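Local coordinates for protein arabinofuranosidase (Bifidobacterium longum, PDB 2Y2W) that hydrolyses terminal alpha-L-arabinofuranosyl residues, (1->5)-linked in arabinans, and also acts on wheat arabinoxylan, as an intracellular family 51 glycoside hydrolase, at residues P60-G65 / G160-L165; H239-K242 / G247-L250; C253-S256 / T262-T265; T311-T316 / L336-W341; D319-A324 / C399-S404. One frame throughout, in Å; residues are numbered along the deposited sequence.

Overall arrangement
Contact 1 comes first along the chain. It closes a long loop between the segment leading into barrel strand 65-67 and the third barrel strand, 162-167. Contacts 2 and 3 follow in series, each a short closure: helix 227-244 onto strand 249-252, then two parts of the loop that leads to helix 265-274. Contacts 4 and 5 cross, their segments alternating along the chain; both join helix 307-327 to neighbouring strands, 335-341 and 402-408. Contact 3 touches contact 4 through Phe263 and Phe313. Contact 1 meets contact 2 through Arg62 and Glu249, and packs on contact 5. Contacts 1, 2, 4 and 5 reach the eight-stranded parallel barrel; contact 3 lies in a loop after one strand.

Contact 1 (P60-G65 / G160-L165)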
# COMPACT_ATOMS: atom_id res chain seq x y z
N PRO D 60 -26.35 -27.04 -6.65
CA PRO D 60 -26.07 -25.74 -7.26
C PRO D 60 -25.50 -25.90 -8.67
O PRO D 60 -24.63 -26.74 -8.89
CB PRO D 60 -25.03 -25.12 -6.32
CG PRO D 60 -24.36 -26.27 -5.68
CD PRO D 60 -25.38 -27.37 -5.59
N PRO D 61 -26.01 -25.11 -9.64
CA PRO D 61 -25.47 -25.13 -11.00
C PRO D 61 -24.01 -24.66 -11.11
O PRO D 61 -23.34 -25.00 -12.08
CB PRO D 61 -26.39 -24.17 -11.75
CG PRO D 61 -27.67 -24.22 -11.00
CD PRO D 61 -27.27 -24.35 -9.57
N ARG D 62 -23.54 -23.90 -10.12
CA ARG D 62 -22.18 -23.37 -10.12
C ARG D 62 -21.12 -24.41 -9.77
O ARG D 62 -19.92 -24.17 -9.94
CB ARG D 62 -22.05 -22.17 -9.17
CG ARG D 62 -22.62 -20.88 -9.71
CD ARG D 62 -21.94 -19.70 -9.05
NE ARG D 62 -22.58 -18.43 -9.39
CZ ARG D 62 -23.25 -17.67 -8.52
NH1 ARG D 62 -23.36 -18.04 -7.25
NH2 ARG D 62 -23.80 -16.54 -8.93
N LEU D 63 -21.58 -25.56 -9.28
CA LEU D 63 -20.69 -26.68 -8.97
C LEU D 63 -20.01 -27.22 -10.23
O LEU D 63 -18.94 -27.84 -10.15
CB LEU D 63 -21.46 -27.79 -8.26
CG LEU D 63 -20.67 -28.69 -7.30
CD1 LEU D 63 -20.27 -27.93 -6.05
CD2 LEU D 63 -21.49 -29.91 -6.93
N PHE D 64 -20.62 -26.98 -11.39
CA PHE D 64 -20.07 -27.43 -12.66
C PHE D 64 -19.42 -26.29 -13.44
O PHE D 64 -19.54 -26.19 -14.66
CB PHE D 64 -21.15 -28.13 -13.49
CG PHE D 64 -21.87 -29.22 -12.74
CD1 PHE D 64 -21.21 -30.40 -12.39
CD2 PHE D 64 -23.20 -29.06 -12.37
CE1 PHE D 64 -21.87 -31.40 -11.69
CE2 PHE D 64 -23.87 -30.06 -11.67
CZ PHE D 64 -23.20 -31.23 -11.33
N GLY D 65 -18.70 -25.43 -12.71
CA GLY D 65 -17.97 -24.34 -13.32
C GLY D 65 -16.55 -24.73 -13.70
O GLY D 65 -16.04 -25.76 -13.25
N GLY D 160 -22.83 -19.09 -23.19
CA GLY D 160 -23.99 -19.13 -22.29
C GLY D 160 -23.55 -19.32 -20.85
O GLY D 160 -24.35 -19.70 -19.99
N THR D 161 -22.28 -19.04 -20.58
CA THR D 161 -21.70 -19.21 -19.26
C THR D 161 -21.65 -17.90 -18.49
O THR D 161 -21.47 -16.83 -19.08
CB THR D 161 -20.26 -19.79 -19.33
OG1 THR D 161 -19.48 -19.05 -20.28
CG2 THR D 161 -20.28 -21.26 -19.74
N GLU D 162 -21.81 -18.00 -17.17
CA GLU D 162 -21.62 -16.89 -16.25
C GLU D 162 -20.13 -16.60 -16.09
O GLU D 162 -19.30 -17.50 -16.25
CB GLU D 162 -22.24 -17.27 -14.90
CG GLU D 162 -22.29 -16.18 -13.84
CD GLU D 162 -22.84 -16.69 -12.51
OE1 GLU D 162 -23.30 -17.85 -12.45
OE2 GLU D 162 -22.82 -15.92 -11.52
N ILE D 163 -19.79 -15.35 -15.78
CA ILE D 163 -18.39 -14.95 -15.56
C ILE D 163 -18.08 -14.79 -14.07
O ILE D 163 -18.83 -14.15 -13.34
CB ILE D 163 -18.03 -13.63 -16.29
CG1 ILE D 163 -18.23 -13.78 -17.80
CG2 ILE D 163 -16.58 -13.22 -15.98
CD1 ILE D 163 -18.13 -12.49 -18.57
N MET D 164 -16.97 -15.38 -13.65
CA MET D 164 -16.45 -15.19 -12.30
C MET D 164 -15.15 -14.38 -12.40
O MET D 164 -14.08 -14.93 -12.69
CB MET D 164 -16.21 -16.54 -11.62
CG MET D 164 -16.07 -16.46 -10.11
SD MET D 164 -15.29 -17.93 -9.42
CE MET D 164 -16.55 -19.18 -9.69
N LEU D 165 -15.25 -13.08 -12.17
CA LEU D 165 -14.14 -12.17 -12.44
C LEU D 165 -13.22 -11.98 -11.25
O LEU D 165 -13.65 -11.58 -10.17
CB LEU D 165 -14.66 -10.81 -12.94
CG LEU D 165 -13.67 -9.86 -13.63
CD1 LEU D 165 -12.82 -10.56 -14.68
CD2 LEU D 165 -14.43 -8.70 -14.25
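The side chain of Arg62 runs extended from CG to NE, and this carries its guanidinium across to Glu162. Glu162 reaches back with CG anti to the backbone N (chi1 -173°) and a straight chain beyond it. The two groups form a salt bridge. Arg62 grips the carboxylate side-on, with NE and one terminal nitrogen. Arg62 NH2 gives the shorter bond, 2.8 Å to Glu162 OE2. Glu162 OE2 lies close to the guanidinium plane and accepts through its syn lone pair. Arg62 NE lies 3.2 Å from Glu162 OE1, which it meets on the syn side but 30° out of the carboxylate plane. The pairing is therefore twisted, with the two planes 50° apart. A weak third bond runs from Arg62 NE to Glu162 OE2.

The contact sits at the end of the barrel where its strands begin. Segment 60-65 leads into the first strand, and Glu162 opens the third. Strand 107-110 lies between them in the sheet, so the pair spans a neighbour. Glu162 also has backbone bonds with Thr106 and Val108 there. Arg62 NH2 has a second acid partner, Glu249 at the start of the fifth strand. One arginine between two glutamates probably offsets the repulsion of their charges, and so ties the loop before the first strand to the starts of the third and fifth.

Contact 2 (H239-K242 / G247-L250)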
# COMPACT_ATOMS: atom_id res chain seq x y z
N HIS D 239 -16.08 -4.57 1.18
CA HIS D 239 -17.01 -3.55 1.65
C HIS D 239 -17.34 -2.52 0.56
O HIS D 239 -18.51 -2.24 0.30
CB HIS D 239 -16.47 -2.83 2.89
CG HIS D 239 -17.16 -1.53 3.17
ND1 HIS D 239 -16.58 -0.31 2.88
CD2 HIS D 239 -18.39 -1.26 3.66
CE1 HIS D 239 -17.42 0.66 3.21
NE2 HIS D 239 -18.52 0.11 3.69
N ALA D 240 -16.29 -1.97 -0.05
CA ALA D 240 -16.43 -0.94 -1.07
C ALA D 240 -17.18 -1.43 -2.30
O ALA D 240 -18.02 -0.72 -2.85
CB ALA D 240 -15.07 -0.39 -1.47
N MET D 241 -16.90 -2.66 -2.73
CA MET D 241 -17.60 -3.24 -3.87
C MET D 241 -19.08 -3.48 -3.58
O MET D 241 -19.93 -3.10 -4.38
CB MET D 241 -16.90 -4.50 -4.37
CG MET D 241 -15.67 -4.20 -5.20
SD MET D 241 -14.76 -5.66 -5.71
CE MET D 241 -15.90 -6.38 -6.89
N LYS D 242 -19.38 -4.08 -2.42
CA LYS D 242 -20.78 -4.28 -2.01
C LYS D 242 -21.52 -2.97 -1.74
O LYS D 242 -22.74 -2.92 -1.84
CB LYS D 242 -20.91 -5.23 -0.82
CG LYS D 242 -21.17 -6.68 -1.21
CD LYS D 242 -21.53 -7.56 -0.02
CE LYS D 242 -23.00 -7.43 0.38
NZ LYS D 242 -23.31 -8.14 1.65
N GLY D 247 -25.95 -6.50 -4.81
CA GLY D 247 -26.17 -7.81 -5.42
C GLY D 247 -24.93 -8.63 -5.74
O GLY D 247 -25.05 -9.75 -6.25
N LEU D 248 -23.75 -8.08 -5.45
CA LEU D 248 -22.50 -8.78 -5.71
C LEU D 248 -22.29 -9.96 -4.76
O LEU D 248 -22.75 -9.93 -3.62
CB LEU D 248 -21.31 -7.83 -5.60
CG LEU D 248 -21.07 -6.75 -6.66
CD1 LEU D 248 -19.73 -6.08 -6.41
CD2 LEU D 248 -21.14 -7.30 -8.09
N GLU D 249 -21.61 -10.98 -5.26
CA GLU D 249 -21.25 -12.14 -4.46
C GLU D 249 -19.73 -12.29 -4.48
O GLU D 249 -19.14 -12.61 -5.52
CB GLU D 249 -21.95 -13.40 -4.98
CG GLU D 249 -23.47 -13.26 -5.03
CD GLU D 249 -24.18 -14.48 -5.60
OE1 GLU D 249 -23.65 -15.10 -6.55
OE2 GLU D 249 -25.28 -14.81 -5.10
N LEU D 250 -19.10 -12.05 -3.33
CA LEU D 250 -17.65 -11.85 -3.27
C LEU D 250 -16.88 -13.00 -2.63
O LEU D 250 -17.27 -13.51 -1.57
CB LEU D 250 -17.33 -10.53 -2.56
CG LEU D 250 -18.01 -9.29 -3.16
CD1 LEU D 250 -17.87 -8.10 -2.23
CD2 LEU D 250 -17.47 -8.97 -4.54
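Met241 is the first residue of segment 239-242 to touch segment 247-250. Before it in the helix, His239 makes an edge-to-face ring contact with His224 of the second subunit. Met241 CB lies 3.8 Å from Leu248 CD1, and the two side chains cross at about a right angle. The same leucine methyl sits 3.6 Å from the backbone oxygen Met241 O, so it packs against the helix backbone as well as the side chain. Beyond CB the methionine runs straight and then bends at its last torsion (chi3 70°). The bend turns the terminal methyl toward Leu248 and Leu250. Met241 CE comes 3.8 Å from Leu250 CD2 and 3.9 Å from Leu248 CD1, and thus touches both leucines.

The segments belong to a beta-alpha-beta unit of the barrel: strand 209-212, helix 227-244, strand 249-252. The chain leaves the helix, turns, and enters the fifth barrel strand, and Leu248 and Leu250 face back onto the helix just left. Trp210 of the preceding strand touches Met241 and both leucines. Leu178 and Leu181 of helix 174-185 also touch Met241.

Lys242 follows, at the closest approach of the two backbones, where its CA is 6.1 Å from Leu248 CA. It takes part through its aliphatic stem. Lys242 CG lies 3.7 Å from Leu250 CD1, while CD2 of that leucine is turned to the methionine. The two branches of Leu250 are thus shared between neighbouring residues of the helix.

Contact 3 (C253-S256 / T262-T265)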
# COMPACT_ATOMS: atom_id res chain seq x y z
N CYS D 253 -9.84 -15.18 -0.80
CA CYS D 253 -8.83 -16.22 -0.95
C CYS D 253 -8.75 -17.04 0.33
O CYS D 253 -8.66 -16.49 1.43
CB CYS D 253 -7.45 -15.62 -1.24
SG CYS D 253 -7.31 -14.67 -2.77
N GLY D 254 -8.79 -18.36 0.18
CA GLY D 254 -8.57 -19.27 1.29
C GLY D 254 -7.17 -19.83 1.17
O GLY D 254 -6.23 -19.09 0.87
N SER D 255 -7.04 -21.13 1.40
CA SER D 255 -5.76 -21.80 1.24
C SER D 255 -5.57 -22.31 -0.19
O SER D 255 -6.53 -22.70 -0.87
CB SER D 255 -5.61 -22.95 2.25
OG SER D 255 -5.47 -22.44 3.57
N SER D 256 -4.32 -22.29 -0.64
CA SER D 256 -3.96 -22.78 -1.96
C SER D 256 -3.85 -24.30 -1.98
O SER D 256 -3.64 -24.90 -3.04
CB SER D 256 -2.64 -22.15 -2.42
OG SER D 256 -2.78 -20.74 -2.53
N THR D 262 -0.32 -22.43 6.69
CA THR D 262 -1.31 -21.47 7.18
C THR D 262 -2.76 -21.99 7.06
O THR D 262 -3.72 -21.25 7.29
CB THR D 262 -1.14 -20.10 6.47
OG1 THR D 262 -1.97 -19.12 7.11
CG2 THR D 262 -1.48 -20.19 4.98
N PHE D 263 -2.89 -23.27 6.71
CA PHE D 263 -4.20 -23.91 6.53
C PHE D 263 -5.08 -23.82 7.77
O PHE D 263 -4.61 -24.05 8.89
CB PHE D 263 -4.03 -25.38 6.11
CG PHE D 263 -5.31 -26.06 5.70
CD1 PHE D 263 -6.04 -25.61 4.61
CD2 PHE D 263 -5.77 -27.17 6.41
CE1 PHE D 263 -7.22 -26.25 4.23
CE2 PHE D 263 -6.95 -27.81 6.04
CZ PHE D 263 -7.67 -27.35 4.94
N GLY D 264 -6.35 -23.48 7.57
CA GLY D 264 -7.29 -23.31 8.66
C GLY D 264 -7.21 -21.94 9.31
O GLY D 264 -8.20 -21.20 9.35
N THR D 265 -6.03 -21.59 9.81
CA THR D 265 -5.80 -20.32 10.51
C THR D 265 -5.87 -19.11 9.58
O THR D 265 -6.21 -18.00 10.01
CB THR D 265 -4.46 -20.31 11.27
OG1 THR D 265 -3.41 -20.77 10.41
CG2 THR D 265 -4.53 -21.23 12.49
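This is a small van der Waals contact between two parts of one loop, which joins barrel strand 249-252 to helix 265-274. Ser255 meets the edge of the Phe263 ring. Their CA atoms are 5.9 Å apart. Ser255 CB lies in the ring plane, 3.6 Å from Phe263 CD1, and Ser255 OG is 3.4 Å from the same carbon. The chi1 of Phe263, near trans (-172°), swings the ring alongside the serine. The ring also touches Phe313 of helix 307-327 in an edge-to-face pair, so it packs on both this loop and that helix. Gly264, next in the chain, stands at the N-cap position of helix 265-274.

The loop follows the C-terminal end of a barrel strand, where the active site of such barrels lies. The side chain of Ser255 is about 8 Å from that of Glu215, the probable proton donor/acceptor. The serine hydroxyl is hydrogen-bonded to Glu267 OE2 in the first turn of the helix. Its polar need is therefore met by that carboxylate, and its contact with the phenylalanine is packing alone.

Contact 4 (T311-T316 / L336-W341)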
# COMPACT_ATOMS: atom_id res chain seq x y z
N THR D 311 -12.39 -34.22 1.50
CA THR D 311 -13.38 -34.35 2.58
C THR D 311 -12.90 -33.61 3.84
O THR D 311 -13.65 -32.81 4.41
CB THR D 311 -13.71 -35.83 2.89
OG1 THR D 311 -14.19 -36.47 1.70
CG2 THR D 311 -14.76 -35.95 3.98
N LYS D 312 -11.67 -33.89 4.26
CA LYS D 312 -11.04 -33.16 5.37
C LYS D 312 -10.91 -31.67 5.07
O LYS D 312 -11.19 -30.84 5.94
CB LYS D 312 -9.67 -33.76 5.70
CG LYS D 312 -9.68 -34.69 6.90
CD LYS D 312 -8.30 -35.28 7.16
CE LYS D 312 -8.13 -35.70 8.63
NZ LYS D 312 -9.16 -36.68 9.08
N PHE D 313 -10.50 -31.35 3.85
CA PHE D 313 -10.40 -29.97 3.36
C PHE D 313 -11.72 -29.22 3.59
O PHE D 313 -11.74 -28.15 4.19
CB PHE D 313 -10.06 -29.97 1.86
CG PHE D 313 -9.31 -28.75 1.39
CD1 PHE D 313 -9.75 -27.46 1.71
CD2 PHE D 313 -8.18 -28.89 0.60
CE1 PHE D 313 -9.05 -26.34 1.26
CE2 PHE D 313 -7.48 -27.78 0.14
CZ PHE D 313 -7.92 -26.50 0.47
N ILE D 314 -12.82 -29.82 3.12
CA ILE D 314 -14.16 -29.25 3.27
C ILE D 314 -14.53 -29.07 4.75
O ILE D 314 -15.02 -28.02 5.14
CB ILE D 314 -15.23 -30.11 2.52
CG1 ILE D 314 -15.08 -29.92 1.01
CG2 ILE D 314 -16.65 -29.73 2.96
CD1 ILE D 314 -15.60 -31.08 0.17
N ALA D 315 -14.27 -30.10 5.55
CA ALA D 315 -14.59 -30.07 6.98
C ALA D 315 -13.87 -28.94 7.72
O ALA D 315 -14.48 -28.22 8.50
CB ALA D 315 -14.27 -31.42 7.63
N THR D 316 -12.57 -28.79 7.44
CA THR D 316 -11.72 -27.82 8.13
C THR D 316 -12.05 -26.38 7.74
O THR D 316 -12.10 -25.49 8.61
CB THR D 316 -10.22 -28.10 7.87
OG1 THR D 316 -9.97 -29.51 7.99
CG2 THR D 316 -9.34 -27.35 8.86
N LEU D 336 -18.68 -22.32 0.55
CA LEU D 336 -17.36 -22.69 0.06
C LEU D 336 -17.32 -22.65 -1.46
O LEU D 336 -18.29 -23.02 -2.13
CB LEU D 336 -16.98 -24.09 0.55
CG LEU D 336 -16.18 -24.24 1.85
CD1 LEU D 336 -16.84 -23.56 3.04
CD2 LEU D 336 -15.95 -25.72 2.14
N SER D 337 -16.19 -22.18 -1.99
CA SER D 337 -15.98 -22.10 -3.43
C SER D 337 -14.70 -22.83 -3.84
O SER D 337 -13.61 -22.27 -3.74
CB SER D 337 -15.94 -20.64 -3.89
OG SER D 337 -15.80 -20.54 -5.30
N PHE D 338 -14.85 -24.07 -4.28
CA PHE D 338 -13.72 -24.86 -4.78
C PHE D 338 -13.30 -24.41 -6.18
O PHE D 338 -13.39 -25.16 -7.14
CB PHE D 338 -14.07 -26.35 -4.77
CG PHE D 338 -13.44 -27.12 -3.65
CD1 PHE D 338 -14.04 -27.17 -2.40
CD2 PHE D 338 -12.23 -27.79 -3.85
CE1 PHE D 338 -13.44 -27.88 -1.36
CE2 PHE D 338 -11.64 -28.51 -2.82
CZ PHE D 338 -12.24 -28.55 -1.57
N ASP D 339 -12.83 -23.16 -6.26
CA ASP D 339 -12.60 -22.51 -7.55
C ASP D 339 -11.33 -22.94 -8.28
O ASP D 339 -11.08 -22.50 -9.41
CB ASP D 339 -12.70 -20.98 -7.42
CG ASP D 339 -11.81 -20.40 -6.33
OD1 ASP D 339 -11.00 -21.14 -5.74
OD2 ASP D 339 -11.93 -19.18 -6.07
N GLU D 340 -10.53 -23.79 -7.65
CA GLU D 340 -9.42 -24.47 -8.33
C GLU D 340 -9.29 -25.90 -7.82
O GLU D 340 -8.77 -26.13 -6.73
CB GLU D 340 -8.11 -23.69 -8.17
CG GLU D 340 -7.94 -22.54 -9.16
CD GLU D 340 -6.55 -21.93 -9.15
OE1 GLU D 340 -5.55 -22.68 -9.01
OE2 GLU D 340 -6.45 -20.69 -9.29
N TRP D 341 -9.78 -26.85 -8.61
CA TRP D 341 -9.66 -28.27 -8.28
C TRP D 341 -9.34 -29.10 -9.52
O TRP D 341 -9.52 -28.64 -10.64
CB TRP D 341 -10.93 -28.78 -7.58
CG TRP D 341 -12.13 -28.92 -8.47
CD1 TRP D 341 -13.07 -27.96 -8.74
CD2 TRP D 341 -12.53 -30.09 -9.20
NE1 TRP D 341 -14.02 -28.46 -9.60
CE2 TRP D 341 -13.72 -29.76 -9.90
CE3 TRP D 341 -12.00 -31.38 -9.34
CZ2 TRP D 341 -14.39 -30.67 -10.72
CZ3 TRP D 341 -12.67 -32.29 -10.16
CH2 TRP D 341 -13.85 -31.93 -10.84
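Lys312 O is held by two donors from one residue, Thr316 OG1 at 2.7 Å and Thr316 N at 2.9 Å. The hydroxyl comes in above the carbonyl plane, 41° out of it, beside the regular helix bond. One turn of helix 307-327 is thus fastened on the side of Lys312.

The helix meets the strand through apolar groups. Ile314 CG1 lies 3.5 Å from Phe338 CE1, and the two side chains cross at about a right angle. This branch stands anti to the carbonyl carbon, while CG2 is directed to Leu336, with Ile314 CG2 at 4.2 Å from Leu336 CD2. Leu336 CD2 also lies 3.9 Å from the backbone oxygen Ile314 O. Replacing Ile314 with an alanine would probably open a gap beside Phe338 and leave Leu336 with less to pack on. Phe313 and Phe338 form an edge-to-face pair. The CZ end of Phe338 points at one face of Phe313, with centroids 5.5 Å apart and planes at 60°. Phe338 also touches Cys283 and Ala285 of the adjoining strand 280-287.

Helix segment 311-316 and strand segment 336-339 run roughly antiparallel, at 141°. Two residues on from Phe338 is Glu340, the probable nucleophile, bound to Arg109 and Tyr286. A helix packed outside a parallel strand that carries the probable nucleophile near its C-terminal end is typical of the (beta/alpha)8 barrel of clan A glycosidases, which includes family 51.

Contact 5 (D319-A324 / C399-S404); sequences DAADQA and CDRVRS
The guanidinium of Arg401 and the carboxylate of Asp322 have nearly parallel planes, 16° apart, and meet edge-on. Asp322 OD1 sits at the guanidinium edge, near its plane, between the two terminal nitrogens. It is 2.7 Å from Arg401 NH1 and 2.9 Å from Arg401 NH2. Both hydrogen bonds are weak and well bent, because a single oxygen takes both. Together they make a salt bridge. The methyl of Ala321 comes in obliquely, with CB 3.4 Å from Arg401 NH2.

Arg401 leaves the backbone with CG anti to N, bends at chi2 (66°) and then extends to the helix. Arg401 lies just before strand 402-408, the last of the eight barrel strands, while Asp322 is on helix 307-327, which precedes strand 335-341. The arginine therefore reaches past that neighbouring strand to a helix packed round the barrel. On the way its NE is hydrogen-bonded to Ile334 O, which helps to fix the rotation of the guanidinium. A leucine in place of Arg401 would probably leave Asp322 without this positive mate and Ile334 O without its donor. Leu271 of helix 265-274 also touches Ala321.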
# COMPACT_ATOMS: atom_id res chain seq x y z
N ASP D 319 -15.52 -25.38 9.18
CA ASP D 319 -15.38 -25.11 10.61
C ASP D 319 -14.78 -23.72 10.84
O ASP D 319 -15.19 -23.00 11.75
CB ASP D 319 -14.53 -26.19 11.27
CG ASP D 319 -14.39 -26.00 12.76
OD1 ASP D 319 -15.42 -26.02 13.48
OD2 ASP D 319 -13.24 -25.83 13.23
N ALA D 320 -13.80 -23.37 10.00
CA ALA D 320 -13.18 -22.05 10.01
C ALA D 320 -14.18 -20.96 9.61
O ALA D 320 -14.21 -19.88 10.20
CB ALA D 320 -11.97 -22.02 9.10
N ALA D 321 -15.00 -21.27 8.60
CA ALA D 321 -16.06 -20.37 8.16
C ALA D 321 -17.18 -20.23 9.20
O ALA D 321 -17.75 -19.15 9.35
CB ALA D 321 -16.63 -20.84 6.83
N ASP D 322 -17.47 -21.32 9.90
CA ASP D 322 -18.48 -21.33 10.96
C ASP D 322 -18.07 -20.45 12.14
O ASP D 322 -18.89 -19.69 12.66
CB ASP D 322 -18.75 -22.75 11.46
CG ASP D 322 -19.59 -23.57 10.49
OD1 ASP D 322 -20.25 -22.98 9.61
OD2 ASP D 322 -19.59 -24.82 10.61
N GLN D 323 -16.81 -20.56 12.55
CA GLN D 323 -16.30 -19.80 13.69
C GLN D 323 -16.23 -18.30 13.42
O GLN D 323 -16.27 -17.49 14.35
CB GLN D 323 -14.94 -20.33 14.16
CG GLN D 323 -15.04 -21.63 14.96
CD GLN D 323 -13.98 -21.73 16.04
OE1 GLN D 323 -12.78 -21.58 15.78
NE2 GLN D 323 -14.41 -21.99 17.27
N ALA D 324 -16.13 -17.94 12.14
CA ALA D 324 -16.14 -16.54 11.72
C ALA D 324 -17.53 -15.92 11.88
O ALA D 324 -17.65 -14.79 12.34
CB ALA D 324 -15.65 -16.41 10.29
N CYS D 399 -22.42 -30.58 -1.29
CA CYS D 399 -22.87 -29.39 -2.01
C CYS D 399 -23.87 -28.55 -1.20
O CYS D 399 -24.51 -27.65 -1.74
CB CYS D 399 -23.42 -29.75 -3.40
SG CYS D 399 -25.08 -30.46 -3.45
N ASP D 400 -23.97 -28.85 0.09
CA ASP D 400 -24.75 -28.05 1.02
C ASP D 400 -23.94 -26.85 1.49
O ASP D 400 -24.50 -25.81 1.84
CB ASP D 400 -25.21 -28.89 2.22
CG ASP D 400 -24.05 -29.51 2.99
OD1 ASP D 400 -23.12 -30.06 2.36
OD2 ASP D 400 -24.08 -29.46 4.24
N ARG D 401 -22.63 -27.01 1.52
CA ARG D 401 -21.72 -25.96 1.94
C ARG D 401 -20.83 -25.51 0.79
O ARG D 401 -20.38 -24.36 0.76
CB ARG D 401 -20.88 -26.41 3.14
CG ARG D 401 -20.29 -25.27 3.95
CD ARG D 401 -21.36 -24.45 4.65
NE ARG D 401 -20.82 -23.24 5.26
CZ ARG D 401 -20.26 -23.18 6.46
NH1 ARG D 401 -20.16 -24.28 7.21
NH2 ARG D 401 -19.80 -22.03 6.92
N VAL D 402 -20.56 -26.42 -0.14
CA VAL D 402 -19.84 -26.09 -1.36
C VAL D 402 -20.85 -25.76 -2.46
O VAL D 402 -21.37 -26.66 -3.14
CB VAL D 402 -18.88 -27.23 -1.80
CG1 VAL D 402 -18.14 -26.85 -3.08
CG2 VAL D 402 -17.90 -27.56 -0.69
N ARG D 403 -21.14 -24.48 -2.62
CA ARG D 403 -22.14 -24.03 -3.58
C ARG D 403 -21.52 -23.61 -4.92
O ARG D 403 -22.24 -23.21 -5.84
CB ARG D 403 -22.99 -22.90 -2.98
CG ARG D 403 -23.70 -23.25 -1.67
CD ARG D 403 -24.74 -24.37 -1.83
NE ARG D 403 -25.76 -24.05 -2.83
CZ ARG D 403 -26.78 -24.84 -3.14
NH1 ARG D 403 -26.95 -26.00 -2.52
NH2 ARG D 403 -27.65 -24.46 -4.06
N SER D 404 -20.20 -23.70 -5.01
CA SER D 404 -19.49 -23.40 -6.25
C SER D 404 -18.20 -24.20 -6.36
O SER D 404 -17.51 -24.42 -5.36
CB SER D 404 -19.18 -21.91 -6.36
OG SER D 404 -18.60 -21.61 -7.62